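Long-range contact in phiAB6 tailspike (Unidentified phage, PDB 5JS4), which probably binds and fragments the exopolysaccharide of the host bacterium Acinetobacter baumannii, as the trimeric beta-helical tailspike of the phage: residues G301-V305 with W391-S395. Residues are numbered along the deposited sequence; the frame is centred on the assembly and turned at random.
Sequences GCGKV and WLYYS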
# COMPACT_ATOMS: atom_id res chain seq x y z
N GLY A 301 -25.31 -17.90 -3.45
CA GLY A 301 -25.32 -16.47 -3.25
C GLY A 301 -24.67 -16.04 -1.96
O GLY A 301 -24.72 -16.75 -0.95
N CYS A 302 -24.07 -14.86 -2.01
CA CYS A 302 -23.47 -14.22 -0.86
C CYS A 302 -24.42 -13.11 -0.42
O CYS A 302 -24.47 -12.04 -1.03
CB CYS A 302 -22.11 -13.65 -1.26
SG CYS A 302 -21.28 -12.70 0.03
N GLY A 303 -25.19 -13.39 0.63
CA GLY A 303 -26.28 -12.51 1.04
C GLY A 303 -25.92 -11.61 2.20
O GLY A 303 -24.84 -11.70 2.77
N LYS A 304 -26.84 -10.72 2.54
CA LYS A 304 -26.72 -9.94 3.76
C LYS A 304 -27.08 -10.83 4.94
O LYS A 304 -27.53 -11.96 4.77
CB LYS A 304 -27.62 -8.70 3.72
CG LYS A 304 -27.34 -7.78 2.53
CD LYS A 304 -28.17 -6.51 2.57
CE LYS A 304 -28.08 -5.75 1.26
NZ LYS A 304 -29.10 -4.67 1.17
N VAL A 305 -26.86 -10.31 6.14
CA VAL A 305 -27.10 -11.06 7.37
C VAL A 305 -28.55 -10.83 7.78
O VAL A 305 -28.85 -10.02 8.66
CB VAL A 305 -26.09 -10.65 8.46
CG1 VAL A 305 -26.29 -11.45 9.74
CG2 VAL A 305 -24.67 -10.85 7.94
N TRP A 391 -18.26 -11.45 5.04
CA TRP A 391 -19.00 -10.85 6.14
C TRP A 391 -19.15 -11.93 7.20
O TRP A 391 -19.87 -12.91 7.01
CB TRP A 391 -20.35 -10.30 5.65
CG TRP A 391 -20.16 -9.27 4.56
CD1 TRP A 391 -19.13 -8.38 4.46
CD2 TRP A 391 -21.00 -9.05 3.42
NE1 TRP A 391 -19.27 -7.61 3.33
CE2 TRP A 391 -20.41 -8.00 2.67
CE3 TRP A 391 -22.18 -9.63 2.95
CZ2 TRP A 391 -20.96 -7.52 1.49
CZ3 TRP A 391 -22.73 -9.15 1.77
CH2 TRP A 391 -22.12 -8.11 1.05
N LEU A 392 -18.42 -11.76 8.30
CA LEU A 392 -18.26 -12.79 9.32
C LEU A 392 -18.88 -12.28 10.62
O LEU A 392 -18.25 -11.54 11.37
CB LEU A 392 -16.78 -13.13 9.50
CG LEU A 392 -16.07 -13.63 8.23
CD1 LEU A 392 -14.60 -13.94 8.52
CD2 LEU A 392 -16.76 -14.84 7.64
N TYR A 393 -20.12 -12.70 10.87
CA TYR A 393 -20.93 -12.13 11.94
C TYR A 393 -21.20 -13.14 13.06
O TYR A 393 -21.49 -14.31 12.80
CB TYR A 393 -22.27 -11.64 11.39
CG TYR A 393 -22.27 -10.28 10.71
CD1 TYR A 393 -21.30 -9.95 9.75
CD2 TYR A 393 -23.26 -9.34 10.98
CE1 TYR A 393 -21.31 -8.71 9.12
CE2 TYR A 393 -23.28 -8.11 10.35
CZ TYR A 393 -22.30 -7.80 9.42
OH TYR A 393 -22.31 -6.58 8.78
N TYR A 394 -21.09 -12.67 14.30
CA TYR A 394 -21.57 -13.39 15.49
C TYR A 394 -20.80 -14.67 15.85
O TYR A 394 -21.35 -15.52 16.57
CB TYR A 394 -23.07 -13.72 15.40
CG TYR A 394 -23.96 -12.64 14.81
CD1 TYR A 394 -23.75 -11.29 15.06
CD2 TYR A 394 -25.05 -12.99 14.00
CE1 TYR A 394 -24.57 -10.32 14.52
CE2 TYR A 394 -25.88 -12.02 13.46
CZ TYR A 394 -25.64 -10.69 13.72
OH TYR A 394 -26.47 -9.74 13.18
N SER A 395 -19.56 -14.82 15.41
CA SER A 395 -18.76 -15.98 15.83
C SER A 395 -18.59 -15.95 17.35
O SER A 395 -18.53 -14.89 17.96
CB SER A 395 -17.39 -16.02 15.15
OG SER A 395 -16.62 -14.87 15.46
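Val305 reaches from the loop before helix 307-312 to Tyr393, the last residue of strand 381-393, and to Tyr394 just beyond it, bridging turns of the right-handed parallel beta-helix. Its two methyls divide the work. CG2 sits over the centre of the Tyr393 ring in a CH-pi contact, 3.7 Å from the centroid and 12° off the ring normal. CG1, anti to the backbone N (chi1 -179°), turns instead to Tyr394, meeting its CE2 at 3.8 Å and lying equally close to its OH. The tyrosines also pack on each other: Tyr393 CB stands over the face of the Tyr394 ring, whose CZ lies at the edge of the Tyr393 ring. Strand 362-370, the parallel neighbour of 381-393, runs beside the contact; its Thr368 touches both Val305 and Trp391 and donates a hydrogen bond from OG1 to Gly303 O. Leu361 of the second subunit packs on Tyr393, and Tyr360 of that subunit shares a hydrogen bond between its OH and Tyr393 OH. Tyr394 also lines a pocket that holds a malonic acid, probably from the crystallisation liquor. Earlier in the loop, Cys302 SG approaches the six-membered ring of Trp391 obliquely, 4.7 Å from its centroid, a sulfur-aromatic contact. Gly303 O meets the same indole at its edge, in the ring plane, 3.4 Å from Trp391 CE3.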